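Local coordinates for protein 2-oxoadipate dioxygenase/decarboxylase (Pseudomonas putida, PDB 6W1G) that uses iron(II) and dioxygen to decarboxylate and hydroxylate 2-oxoadipate to D-2-hydroxyglutarate, a step in D-lysine catabolism, at residues Ala19-Tyr24 against Pro29-Leu34; Leu35-Glu40 against Asp235-Gly240; Ile62-Gln67 against Val123-Val128; Arg86-Met91 against Thr111-Val116. One frame throughout, in Å; residues are numbered along the deposited sequence.

In the fold
All four contacts are buried, and none is a surface patch; they differ in the elements they join. Contacts 1 and 2 share helix 29-48, the first pairing it with helix 9-27 and the second with helix 234-240, and they touch through Leu34 and Ile237. Contacts 3 and 4 meet at neighbouring strands 127-133 and 108-114 of the mixed sheet. Chemistry follows place: contact 1 combines two tyrosines with a serine hydroxyl, contact 2 sets aliphatic side chains on each other and a glycine backbone, contact 3 brings together arginines whose charges are answered by glutamates beside a metal ligand, and contact 4 is an aromatic pair between helix and sheet. Contacts 2 and 4 lie on opposite sides of the chain's centre.

Contact 1 (Ala19-Tyr24 against Pro29-Leu34); sequences AMSLMY and PLYGTL
Helices 9-27 and 29-48 come together where the CA atoms of Tyr24 and Tyr31 are 7.5 Å apart, and both tyrosines direct their CB across the gap. The rings form a T-shaped pair, with planes at 72° and centroids 4.9 Å apart. Tyr24 supplies the edge: its CD2 stands over one face of the Tyr31 ring, 3.4 Å from CG of Tyr31 and displaced toward the rim, and its CE2 also reaches CB of Tyr31. With chi1 at 168°, CG of Tyr31 lies opposite the backbone N and the ring extends across toward the helix of Ser21, one turn before Tyr24. There Ser21 OG and Tyr31 OH form a hydrogen bond of 2.7 Å in which either hydroxyl could be the donor. The serine oxygen lies at the edge of the tyrosine ring, in its plane. Bond and ring contact together should limit rotation of Tyr31. Around this pair, Leu227 of strand 226-229 packs on both tyrosines, Arg69 of strand 69-75 touches Ser21 and Tyr31, and the side chain of metal ligand His226 is about 5 Å from that of Tyr24. Helix 9-27 also packs on helix 176-188 through Ala19, Met20 and Met23.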
loop_
_atom_site.group_PDB
_atom_site.type_symbol
_atom_site.label_atom_id
_atom_site.label_comp_id
_atom_site.label_asym_id
_atom_site.label_seq_id
_atom_site.Cartn_x
_atom_site.Cartn_y
_atom_site.Cartn_z
ATOM N N ALA A 19 -0.730 -4.387 -16.120
ATOM C CA ALA A 19 -0.538 -3.401 -17.192
ATOM C C ALA A 19 0.183 -2.167 -16.672
ATOM O O ALA A 19 1.016 -1.584 -17.386
ATOM C CB ALA A 19 -1.884 -3.034 -17.819
ATOM N N MET A 20 -0.137 -1.730 -15.460
ATOM C CA MET A 20 0.567 -0.600 -14.857
ATOM C C MET A 20 2.043 -0.920 -14.699
ATOM O O MET A 20 2.897 -0.070 -14.954
ATOM C CB MET A 20 -0.054 -0.229 -13.504
ATOM C CG MET A 20 -1.424 0.471 -13.542
ATOM S SD MET A 20 -1.359 2.247 -13.813
ATOM C CE MET A 20 -0.991 2.863 -12.181
ATOM N N SER A 21 2.356 -2.127 -14.250
ATOM C CA SER A 21 3.747 -2.509 -14.057
ATOM C C SER A 21 4.513 -2.499 -15.367
ATOM O O SER A 21 5.636 -2.003 -15.446
ATOM C CB SER A 21 3.798 -3.877 -13.380
ATOM O OG SER A 21 5.137 -4.216 -13.051
ATOM N N LEU A 22 3.924 -3.047 -16.418
ATOM C CA LEU A 22 4.608 -3.027 -17.705
ATOM C C LEU A 22 4.802 -1.599 -18.210
ATOM O O LEU A 22 5.851 -1.265 -18.767
ATOM C CB LEU A 22 3.810 -3.854 -18.706
ATOM C CG LEU A 22 3.956 -5.339 -18.350
ATOM C CD1 LEU A 22 3.327 -6.114 -19.479
ATOM C CD2 LEU A 22 5.361 -5.891 -18.066
ATOM N N MET A 23 3.790 -0.747 -18.060
ATOM C CA MET A 23 3.911 0.632 -18.516
ATOM C C MET A 23 5.005 1.358 -17.747
ATOM O O MET A 23 5.858 2.046 -18.341
ATOM C CB MET A 23 2.578 1.362 -18.317
ATOM C CG MET A 23 2.646 2.843 -18.625
ATOM S SD MET A 23 1.084 3.717 -18.480
ATOM C CE MET A 23 1.001 3.892 -16.700
ATOM N N TYR A 24 5.006 1.213 -16.425
ATOM C CA TYR A 24 5.981 1.882 -15.586
ATOM C C TYR A 24 7.393 1.392 -15.895
ATOM O O TYR A 24 8.338 2.183 -15.908
ATOM C CB TYR A 24 5.588 1.711 -14.107
ATOM C CG TYR A 24 6.447 2.479 -13.145
ATOM C CD1 TYR A 24 6.438 3.877 -13.114
ATOM C CD2 TYR A 24 7.270 1.824 -12.278
ATOM C CE1 TYR A 24 7.219 4.566 -12.226
ATOM C CE2 TYR A 24 8.084 2.518 -11.408
ATOM C CZ TYR A 24 8.053 3.883 -11.381
ATOM O OH TYR A 24 8.842 4.549 -10.498
ATOM N N PRO A 29 13.262 2.323 -16.481
ATOM C CA PRO A 29 13.926 1.006 -16.615
ATOM C C PRO A 29 14.459 0.450 -15.308
ATOM O O PRO A 29 14.485 -0.779 -15.139
ATOM C CB PRO A 29 15.056 1.296 -17.611
ATOM C CG PRO A 29 14.649 2.443 -18.344
ATOM C CD PRO A 29 13.680 3.265 -17.525
ATOM N N LEU A 30 14.890 1.293 -14.372
ATOM C CA LEU A 30 15.435 0.780 -13.110
ATOM C C LEU A 30 14.393 0.082 -12.267
ATOM O O LEU A 30 14.763 -0.725 -11.405
ATOM C CB LEU A 30 16.167 1.914 -12.364
ATOM C CG LEU A 30 17.589 2.222 -12.868
ATOM C CD1 LEU A 30 18.132 3.536 -12.323
ATOM C CD2 LEU A 30 18.605 1.097 -12.574
ATOM N N TYR A 31 13.099 0.332 -12.509
ATOM C CA TYR A 31 12.054 -0.466 -11.877
ATOM C C TYR A 31 12.123 -1.916 -12.338
ATOM O O TYR A 31 11.958 -2.840 -11.544
ATOM C CB TYR A 31 10.693 0.156 -12.147
ATOM C CG TYR A 31 9.537 -0.717 -11.782
ATOM C CD1 TYR A 31 9.097 -0.839 -10.474
ATOM C CD2 TYR A 31 8.844 -1.386 -12.767
ATOM C CE1 TYR A 31 7.970 -1.596 -10.182
ATOM C CE2 TYR A 31 7.748 -2.148 -12.495
ATOM C CZ TYR A 31 7.295 -2.251 -11.196
ATOM O OH TYR A 31 6.202 -3.040 -10.883
ATOM N N GLY A 32 12.379 -2.154 -13.624
ATOM C CA GLY A 32 12.613 -3.510 -14.067
ATOM C C GLY A 32 13.810 -4.167 -13.397
ATOM O O GLY A 32 13.762 -5.355 -13.037
ATOM N N THR A 33 14.908 -3.412 -13.238
ATOM C CA THR A 33 16.056 -3.911 -12.487
ATOM C C THR A 33 15.651 -4.284 -11.070
ATOM O O THR A 33 16.042 -5.349 -10.574
ATOM C CB THR A 33 17.117 -2.822 -12.502
ATOM O OG1 THR A 33 17.377 -2.459 -13.861
ATOM C CG2 THR A 33 18.376 -3.318 -11.844
ATOM N N LEU A 34 14.895 -3.418 -10.409
ATOM C CA LEU A 34 14.421 -3.746 -9.074
ATOM C C LEU A 34 13.600 -5.030 -9.053
ATOM O O LEU A 34 13.750 -5.873 -8.158
ATOM C CB LEU A 34 13.593 -2.587 -8.519
ATOM C CG LEU A 34 13.011 -2.827 -7.125
ATOM C CD1 LEU A 34 14.082 -2.931 -6.075
ATOM C CD2 LEU A 34 12.043 -1.716 -6.796
#

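Contact 2 (Leu35-Glu40 against Asp235-Gly240); sequences LELVSE and DAIQLG
Leu37 and Val38 of helix 29-48 meet Ile237 of helix 234-240; the short segments cross at 133° between their N-to-C directions, about midway between perpendicular and antiparallel, with axes 10.1 Å apart at their closest approach. The aliphatic contacts come first. Leu37 CD2 lies 3.5 Å from CG1 of Ile237, and CG of the same leucine adds a second touch on that carbon. Farther out along the isoleucine, its CD1 comes to 3.4 Å from Val38 CG2. The extended path of Ile237, with CG1 opposite the backbone N (chi1 -152°), carries CD1 beyond the leucine to the valine; two conformers of this isoleucine are modelled, so the apparent tightness of both approaches is doubtful.

A second kind of contact joins side chain to backbone. Leu37 CD2 rests 3.9 Å from Gly240 C, at the last turn of its helix. A CB on this glycine would be directed at the leucine and stand only about 3.1 Å from Leu37 CD1, so the absence of a side chain lets the leucine lie close to the main chain. With an alanine at Leu37, the branch covering Ile237 and Gly240 is gone, and a gap would probably open between the two helices.

Polar anchoring of helix 234-240 lies elsewhere: Asp235 forms a salt bridge with Arg265 and a hydrogen bond with Thr257. Ile295 of strand 288-298 packs on both Val38 and Ile237. With only carbon atoms meeting across it, the contact depends on shape and burial rather than on directional bonds.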
loop_
_atom_site.group_PDB
_atom_site.type_symbol
_atom_site.label_atom_id
_atom_site.label_comp_id
_atom_site.label_asym_id
_atom_site.label_seq_id
_atom_site.Cartn_x
_atom_site.Cartn_y
_atom_site.Cartn_z
ATOM N N LEU A 35 12.698 -5.193 -10.006
ATOM C CA LEU A 35 11.888 -6.403 -10.031
ATOM C C LEU A 35 12.729 -7.664 -10.135
ATOM O O LEU A 35 12.406 -8.694 -9.520
ATOM C CB LEU A 35 10.869 -6.402 -11.159
ATOM C CG LEU A 35 9.760 -5.374 -11.093
ATOM C CD1 LEU A 35 8.825 -5.635 -12.258
ATOM C CD2 LEU A 35 9.059 -5.369 -9.824
ATOM N N GLU A 36 13.813 -7.623 -10.925
ATOM C CA GLU A 36 14.679 -8.801 -11.020
ATOM C C GLU A 36 15.335 -9.098 -9.679
ATOM O O GLU A 36 15.436 -10.253 -9.267
ATOM C CB GLU A 36 15.729 -8.545 -12.107
ATOM C CG GLU A 36 15.147 -8.507 -13.506
ATOM C CD GLU A 36 16.148 -8.171 -14.598
ATOM O OE1 GLU A 36 17.224 -7.620 -14.289
ATOM O OE2 GLU A 36 15.838 -8.453 -15.777
ATOM N N LEU A 37 15.751 -8.055 -8.975
ATOM C CA LEU A 37 16.369 -8.231 -7.668
ATOM C C LEU A 37 15.363 -8.770 -6.659
ATOM O O LEU A 37 15.682 -9.648 -5.870
ATOM C CB LEU A 37 16.932 -6.896 -7.231
ATOM C CG LEU A 37 17.764 -6.896 -5.961
ATOM C CD1 LEU A 37 19.030 -7.780 -6.101
ATOM C CD2 LEU A 37 18.145 -5.462 -5.665
ATOM N N VAL A 38 14.127 -8.280 -6.701
ATOM C CA VAL A 38 13.085 -8.746 -5.786
ATOM C C VAL A 38 12.823 -10.225 -5.983
ATOM O O VAL A 38 12.695 -10.989 -5.015
ATOM C CB VAL A 38 11.806 -7.916 -5.959
ATOM C CG1 VAL A 38 10.630 -8.560 -5.202
ATOM C CG2 VAL A 38 12.017 -6.479 -5.477
ATOM N N SER A 39 12.732 -10.652 -7.240
ATOM C CA SER A 39 12.472 -12.060 -7.498
ATOM C C SER A 39 13.591 -12.929 -6.932
ATOM O O SER A 39 13.338 -13.979 -6.337
ATOM C CB SER A 39 12.328 -12.287 -8.995
ATOM O OG SER A 39 12.115 -13.653 -9.271
ATOM N N GLU A 40 14.840 -12.504 -7.117
ATOM C CA GLU A 40 15.968 -13.279 -6.606
ATOM C C GLU A 40 15.968 -13.329 -5.086
ATOM O O GLU A 40 16.165 -14.400 -4.489
ATOM C CB GLU A 40 17.256 -12.620 -7.093
ATOM C CG GLU A 40 18.533 -13.327 -6.731
ATOM C CD GLU A 40 19.757 -12.720 -7.417
ATOM O OE1 GLU A 40 20.051 -11.529 -7.184
ATOM O OE2 GLU A 40 20.417 -13.434 -8.198
ATOM N N ASP A 235 16.164 -6.025 4.203
ATOM C CA ASP A 235 17.583 -5.869 4.502
ATOM C C ASP A 235 18.427 -6.468 3.391
ATOM O O ASP A 235 19.439 -5.901 2.974
ATOM C CB ASP A 235 17.931 -6.573 5.808
ATOM C CG ASP A 235 17.274 -5.950 7.036
ATOM O OD1 ASP A 235 17.156 -4.733 7.092
ATOM O OD2 ASP A 235 16.886 -6.690 7.956
ATOM N N ALA A 236 18.026 -7.633 2.911
ATOM C CA ALA A 236 18.724 -8.293 1.830
ATOM C C ALA A 236 18.652 -7.475 0.557
ATOM O O ALA A 236 19.641 -7.376 -0.181
ATOM C CB ALA A 236 18.182 -9.699 1.620
ATOM N N ILE A 237 17.497 -6.893 0.255
ATOM C CA ILE A 237 17.453 -6.145 -0.987
ATOM C C ILE A 237 18.357 -4.913 -0.884
ATOM O O ILE A 237 18.988 -4.536 -1.863
ATOM C CB ILE A 237 16.005 -5.843 -1.414
ATOM C CG1 ILE A 237 16.001 -5.720 -2.921
ATOM C CG2 ILE A 237 15.493 -4.689 -0.644
ATOM C CD1 ILE A 237 14.674 -5.927 -3.488
ATOM N N GLN A 238 18.405 -4.256 0.281
ATOM C CA GLN A 238 19.271 -3.083 0.442
ATOM C C GLN A 238 20.728 -3.436 0.185
ATOM O O GLN A 238 21.461 -2.613 -0.362
ATOM C CB GLN A 238 19.130 -2.472 1.832
ATOM C CG GLN A 238 17.929 -1.594 1.997
ATOM C CD GLN A 238 17.986 -0.806 3.280
ATOM O OE1 GLN A 238 17.921 -1.367 4.370
ATOM N NE2 GLN A 238 18.138 0.499 3.161
ATOM N N LEU A 239 21.143 -4.648 0.550
ATOM C CA LEU A 239 22.501 -5.081 0.309
ATOM C C LEU A 239 22.780 -5.335 -1.170
ATOM O O LEU A 239 23.938 -5.309 -1.592
ATOM C CB LEU A 239 22.879 -6.343 1.069
ATOM C CG LEU A 239 23.210 -6.159 2.514
ATOM C CD1 LEU A 239 23.406 -7.545 3.165
ATOM C CD2 LEU A 239 24.478 -5.341 2.700
ATOM N N GLY A 240 21.763 -5.654 -1.950
ATOM C CA GLY A 240 21.932 -5.847 -3.382
ATOM C C GLY A 240 21.723 -4.619 -4.269
ATOM O O GLY A 240 22.192 -4.651 -5.422
#

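Contact 3 (Ile62-Gln67 against Val123-Val128); sequences IERLDQ and VSPFRV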
loop_
_atom_site.group_PDB
_atom_site.type_symbol
_atom_site.label_atom_id
_atom_site.label_comp_id
_atom_site.label_asym_id
_atom_site.label_seq_id
_atom_site.Cartn_x
_atom_site.Cartn_y
_atom_site.Cartn_z
ATOM N N ILE A 62 1.725 -17.043 -0.930
ATOM C CA ILE A 62 2.709 -17.512 -1.903
ATOM C C ILE A 62 2.207 -17.309 -3.324
ATOM O O ILE A 62 2.985 -17.034 -4.231
ATOM C CB ILE A 62 3.084 -18.978 -1.593
ATOM C CG1 ILE A 62 4.358 -19.408 -2.324
ATOM C CG2 ILE A 62 1.896 -19.907 -1.861
ATOM C CD1 ILE A 62 4.980 -20.669 -1.721
ATOM N N GLU A 63 0.908 -17.429 -3.552
ATOM C CA GLU A 63 0.377 -17.290 -4.901
ATOM C C GLU A 63 0.226 -15.848 -5.357
ATOM O O GLU A 63 0.169 -15.605 -6.557
ATOM C CB GLU A 63 -0.956 -18.033 -4.987
ATOM C CG GLU A 63 -0.805 -19.525 -4.625
ATOM C CD GLU A 63 -2.077 -20.339 -4.726
ATOM O OE1 GLU A 63 -3.172 -19.751 -4.835
ATOM O OE2 GLU A 63 -1.972 -21.583 -4.691
ATOM N N ARG A 64 0.157 -14.896 -4.450
ATOM C CA ARG A 64 -0.039 -13.482 -4.808
ATOM C C ARG A 64 1.272 -12.701 -4.805
ATOM O O ARG A 64 1.333 -11.586 -5.328
ATOM C CB ARG A 64 -1.066 -12.809 -3.870
ATOM C CG ARG A 64 -0.475 -12.288 -2.598
ATOM C CD ARG A 64 -1.524 -11.812 -1.556
ATOM N NE ARG A 64 -0.960 -10.784 -0.727
ATOM C CZ ARG A 64 -1.609 -10.044 0.161
ATOM N NH1 ARG A 64 -2.830 -10.339 0.516
ATOM N NH2 ARG A 64 -1.025 -8.978 0.677
ATOM N N LEU A 65 2.320 -13.255 -4.191
ATOM C CA LEU A 65 3.511 -12.475 -3.869
ATOM C C LEU A 65 4.205 -11.915 -5.107
ATOM O O LEU A 65 4.653 -10.767 -5.105
ATOM C CB LEU A 65 4.471 -13.388 -3.116
ATOM C CG LEU A 65 5.850 -12.801 -2.828
ATOM C CD1 LEU A 65 5.788 -11.579 -1.961
ATOM C CD2 LEU A 65 6.722 -13.893 -2.224
ATOM N N ASP A 66 4.369 -12.724 -6.152
ATOM C CA ASP A 66 5.219 -12.321 -7.255
ATOM C C ASP A 66 4.701 -11.083 -7.964
ATOM O O ASP A 66 5.500 -10.284 -8.455
ATOM C CB ASP A 66 5.365 -13.433 -8.272
ATOM C CG ASP A 66 6.242 -13.022 -9.428
ATOM O OD1 ASP A 66 7.416 -12.690 -9.166
ATOM O OD2 ASP A 66 5.751 -12.989 -10.570
ATOM N N GLN A 67 3.394 -10.889 -8.020
ATOM C CA GLN A 67 2.809 -9.731 -8.688
ATOM C C GLN A 67 2.373 -8.631 -7.735
ATOM O O GLN A 67 1.808 -7.635 -8.184
ATOM C CB GLN A 67 1.662 -10.167 -9.604
ATOM C CG GLN A 67 2.142 -11.089 -10.738
ATOM C CD GLN A 67 3.056 -10.343 -11.702
ATOM O OE1 GLN A 67 2.668 -9.324 -12.263
ATOM N NE2 GLN A 67 4.273 -10.829 -11.873
ATOM N N VAL A 123 -6.492 -12.973 -4.978
ATOM C CA VAL A 123 -6.492 -12.838 -6.436
ATOM C C VAL A 123 -5.623 -11.645 -6.863
ATOM O O VAL A 123 -4.832 -11.753 -7.813
ATOM C CB VAL A 123 -7.913 -12.728 -6.986
ATOM C CG1 VAL A 123 -7.880 -12.477 -8.518
ATOM C CG2 VAL A 123 -8.692 -13.979 -6.643
ATOM N N SER A 124 -5.727 -10.528 -6.167
ATOM C CA SER A 124 -4.832 -9.399 -6.388
ATOM C C SER A 124 -4.829 -8.483 -5.191
ATOM O O SER A 124 -5.891 -7.908 -4.861
ATOM C CB SER A 124 -5.208 -8.569 -7.607
ATOM O OG SER A 124 -4.339 -7.432 -7.689
ATOM N N PRO A 125 -3.669 -8.236 -4.575
ATOM C CA PRO A 125 -3.606 -7.317 -3.448
ATOM C C PRO A 125 -3.199 -5.908 -3.862
ATOM O O PRO A 125 -2.784 -5.095 -3.023
ATOM C CB PRO A 125 -2.520 -7.931 -2.570
ATOM C CG PRO A 125 -1.564 -8.449 -3.580
ATOM C CD PRO A 125 -2.418 -9.024 -4.704
ATOM N N PHE A 126 -3.346 -5.584 -5.142
ATOM C CA PHE A 126 -2.971 -4.251 -5.621
ATOM C C PHE A 126 -3.679 -3.169 -4.839
ATOM O O PHE A 126 -4.896 -3.236 -4.625
ATOM C CB PHE A 126 -3.304 -4.142 -7.104
ATOM C CG PHE A 126 -2.852 -2.899 -7.756
ATOM C CD1 PHE A 126 -1.505 -2.579 -7.808
ATOM C CD2 PHE A 126 -3.760 -2.052 -8.368
ATOM C CE1 PHE A 126 -1.072 -1.422 -8.458
ATOM C CE2 PHE A 126 -3.341 -0.925 -9.037
ATOM C CZ PHE A 126 -1.989 -0.608 -9.077
ATOM N N ARG A 127 -2.934 -2.135 -4.489
ATOM C CA ARG A 127 -3.487 -0.952 -3.818
ATOM C C ARG A 127 -2.955 0.285 -4.511
ATOM O O ARG A 127 -1.861 0.252 -5.060
ATOM C CB ARG A 127 -3.101 -0.748 -2.336
ATOM C CG ARG A 127 -2.998 -1.932 -1.473
ATOM C CD ARG A 127 -1.552 -2.340 -1.309
ATOM N NE ARG A 127 -1.494 -3.478 -0.479
ATOM C CZ ARG A 127 -0.610 -4.479 -0.614
ATOM N NH1 ARG A 127 -0.639 -5.520 0.159
ATOM N NH2 ARG A 127 0.336 -4.420 -1.556
ATOM N N VAL A 128 -3.740 1.369 -4.460
ATOM C CA VAL A 128 -3.282 2.651 -4.951
ATOM C C VAL A 128 -3.443 3.680 -3.845
ATOM O O VAL A 128 -4.577 4.056 -3.490
ATOM C CB VAL A 128 -3.927 3.115 -6.241
ATOM C CG1 VAL A 128 -3.361 4.504 -6.625
ATOM C CG2 VAL A 128 -3.675 2.117 -7.344
#
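Arg127 NH1 is gripped by two carboxylates, Glu397 OE1 and Glu68 OE2, while NH2 of Arg64 approaches it to 3.5 Å. The same two glutamates take hold of Arg64, Glu68 OE1 at NE and Glu397 OE2 at NH1, so the two like charges probably sit together at little cost. The guanidinium planes are 64° apart.

Pro125 touches both arginines. Its CB lies over the centre of the Arg64 guanidinium, 3.6 Å from CZ of Arg64, and its CG comes to 3.7 Å from NE of Arg64. An extended chain from CG to NE lays the arginine across the proline ring, starting from a chi1 of 85° that places CG between the backbone N and carbonyl carbon. Pro125 O, for its part, stands 3.2 Å above the guanidinium plane of Arg127, toward its rim. Replacing Arg64 by a leucine would probably leave Glu68 and Glu397 each short of one cationic partner and uncover the ring of Pro125.

The backbone leading into the strand is shaped by an ST turn, Phe126 N donating to Ser124 OG at 3.3 Å. Arg127 touches His70, a ligand of the nickel in this crystal and of iron(II) in the enzyme; through Arg127 the paired arginines and glutamates reach a metal ligand, consistent with a second-shell place beside the metal site.

Contact 4 (Arg86-Met91 against Thr111-Val116); sequences RLFAVM and TAFRAV
Phe88 reaches from helix 78-90 onto Phe113 of strand 108-114, the CA atoms of the two residues being 7.0 Å apart. Its CB already grazes the partner, 4.1 Å from CB of Phe113. CG of Phe88 passes 4.0 Å from the same carbon. The ring is directed by a chi1 of -71°, which puts CG opposite the carbonyl carbon, and its CD2 makes the main contact, 3.4 Å from CD1 of Phe113 and equally near CG of that ring. CD2 sits over one face of Phe113, offset toward the rim; CE2 follows at 3.7 Å from CD1 of Phe113. At the tip, CZ leaves this partner for CB of Val128, 3.8 Å away on the neighbouring strand. Met91 CE lies in plane at the edge of the Phe88 ring. With centroids 4.9 Å apart and planes at 41°, the rings meet obliquely.

Thr130 and Pro95 also pack on Phe113, from the strands on its two flanks. Strand 69-75, helix 78-90 and strands 94-100, 108-114 and 127-133, with helix 118-123 before the last, are consistent with the βαβββ module of the vicinal oxygen chelate fold; the phenylalanine pair packs its helix on the sheet.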
loop_
_atom_site.group_PDB
_atom_site.type_symbol
_atom_site.label_atom_id
_atom_site.label_comp_id
_atom_site.label_asym_id
_atom_site.label_seq_id
_atom_site.Cartn_x
_atom_site.Cartn_y
_atom_site.Cartn_z
ATOM N N ARG A 86 -14.656 6.047 -8.190
ATOM C CA ARG A 86 -15.537 5.280 -9.073
ATOM C C ARG A 86 -14.748 4.391 -10.023
ATOM O O ARG A 86 -15.140 3.271 -10.320
ATOM C CB ARG A 86 -16.456 6.212 -9.863
ATOM C CG ARG A 86 -17.413 6.976 -8.987
ATOM C CD ARG A 86 -18.144 8.045 -9.812
ATOM N NE ARG A 86 -18.945 7.454 -10.879
ATOM C CZ ARG A 86 -18.996 7.892 -12.124
ATOM N NH1 ARG A 86 -18.285 8.954 -12.508
ATOM N NH2 ARG A 86 -19.758 7.243 -12.999
ATOM N N LEU A 87 -13.634 4.910 -10.556
ATOM C CA LEU A 87 -12.745 4.134 -11.402
ATOM C C LEU A 87 -12.235 2.899 -10.671
ATOM O O LEU A 87 -12.282 1.775 -11.195
ATOM C CB LEU A 87 -11.583 5.037 -11.848
ATOM C CG LEU A 87 -10.611 4.493 -12.879
ATOM C CD1 LEU A 87 -9.979 5.632 -13.692
ATOM C CD2 LEU A 87 -9.546 3.645 -12.227
ATOM N N PHE A 88 -11.737 3.098 -9.456
ATOM C CA PHE A 88 -11.204 1.979 -8.702
ATOM C C PHE A 88 -12.282 1.003 -8.243
ATOM O O PHE A 88 -11.993 -0.189 -8.106
ATOM C CB PHE A 88 -10.371 2.507 -7.524
ATOM C CG PHE A 88 -9.073 3.146 -7.899
ATOM C CD1 PHE A 88 -8.250 2.579 -8.821
ATOM C CD2 PHE A 88 -8.663 4.310 -7.266
ATOM C CE1 PHE A 88 -7.034 3.169 -9.133
ATOM C CE2 PHE A 88 -7.486 4.881 -7.585
ATOM C CZ PHE A 88 -6.682 4.324 -8.524
ATOM N N ALA A 89 -13.502 1.465 -8.065
ATOM C CA ALA A 89 -14.581 0.562 -7.691
ATOM C C ALA A 89 -14.881 -0.452 -8.792
ATOM O O ALA A 89 -15.286 -1.572 -8.482
ATOM C CB ALA A 89 -15.843 1.367 -7.332
ATOM N N VAL A 90 -14.640 -0.112 -10.062
ATOM C CA VAL A 90 -14.783 -1.085 -11.155
ATOM C C VAL A 90 -13.914 -2.296 -10.894
ATOM O O VAL A 90 -14.234 -3.425 -11.278
ATOM C CB VAL A 90 -14.426 -0.427 -12.513
ATOM C CG1 VAL A 90 -14.414 -1.469 -13.618
ATOM C CG2 VAL A 90 -15.416 0.681 -12.801
ATOM N N MET A 91 -12.766 -2.072 -10.255
ATOM C CA MET A 91 -11.783 -3.103 -9.946
ATOM C C MET A 91 -11.871 -3.603 -8.513
ATOM O O MET A 91 -10.893 -4.167 -8.002
ATOM C CB MET A 91 -10.393 -2.561 -10.245
ATOM C CG MET A 91 -10.253 -2.193 -11.690
ATOM S SD MET A 91 -8.630 -1.672 -12.188
ATOM C CE MET A 91 -8.541 -0.219 -11.431
ATOM N N THR A 111 -5.882 8.452 1.100
ATOM C CA THR A 111 -6.445 7.147 1.433
ATOM C C THR A 111 -5.773 6.127 0.540
ATOM O O THR A 111 -5.037 6.491 -0.368
ATOM C CB THR A 111 -7.966 7.128 1.232
ATOM O OG1 THR A 111 -8.526 5.925 1.777
ATOM C CG2 THR A 111 -8.369 7.207 -0.198
ATOM N N ALA A 112 -6.017 4.843 0.779
ATOM C CA ALA A 112 -5.556 3.826 -0.154
ATOM C C ALA A 112 -6.757 3.038 -0.675
ATOM O O ALA A 112 -7.569 2.549 0.104
ATOM C CB ALA A 112 -4.559 2.869 0.456
ATOM N N PHE A 113 -6.827 2.879 -1.978
ATOM C CA PHE A 113 -7.862 2.067 -2.596
ATOM C C PHE A 113 -7.342 0.633 -2.696
ATOM O O PHE A 113 -6.247 0.412 -3.238
ATOM C CB PHE A 113 -8.251 2.622 -3.972
ATOM C CG PHE A 113 -8.921 3.958 -3.878
ATOM C CD1 PHE A 113 -8.195 5.140 -3.994
ATOM C CD2 PHE A 113 -10.292 4.048 -3.721
ATOM C CE1 PHE A 113 -8.844 6.368 -3.937
ATOM C CE2 PHE A 113 -10.917 5.259 -3.667
ATOM C CZ PHE A 113 -10.181 6.428 -3.775
ATOM N N ARG A 114 -8.124 -0.325 -2.203
ATOM C CA ARG A 114 -7.723 -1.712 -2.187
ATOM C C ARG A 114 -8.953 -2.584 -2.019
ATOM O O ARG A 114 -10.008 -2.122 -1.575
ATOM C CB ARG A 114 -6.688 -2.040 -1.094
ATOM C CG ARG A 114 -7.181 -1.798 0.325
ATOM C CD ARG A 114 -6.167 -2.355 1.291
ATOM N NE ARG A 114 -6.504 -2.288 2.703
ATOM C CZ ARG A 114 -7.101 -3.273 3.390
ATOM N NH1 ARG A 114 -7.610 -4.324 2.789
ATOM N NH2 ARG A 114 -7.141 -3.203 4.717
ATOM N N ALA A 115 -8.820 -3.876 -2.341
ATOM C CA ALA A 115 -9.821 -4.859 -1.961
ATOM C C ALA A 115 -9.716 -5.083 -0.458
ATOM O O ALA A 115 -8.740 -4.752 0.201
ATOM C CB ALA A 115 -9.583 -6.129 -2.724
ATOM N N VAL A 116 -10.770 -5.665 0.094
ATOM C CA VAL A 116 -10.922 -5.726 1.546
ATOM C C VAL A 116 -10.988 -7.133 2.134
ATOM O O VAL A 116 -10.756 -7.305 3.344
ATOM C CB VAL A 116 -12.098 -4.861 2.030
ATOM C CG1 VAL A 116 -11.905 -3.390 1.592
ATOM C CG2 VAL A 116 -13.419 -5.465 1.608
#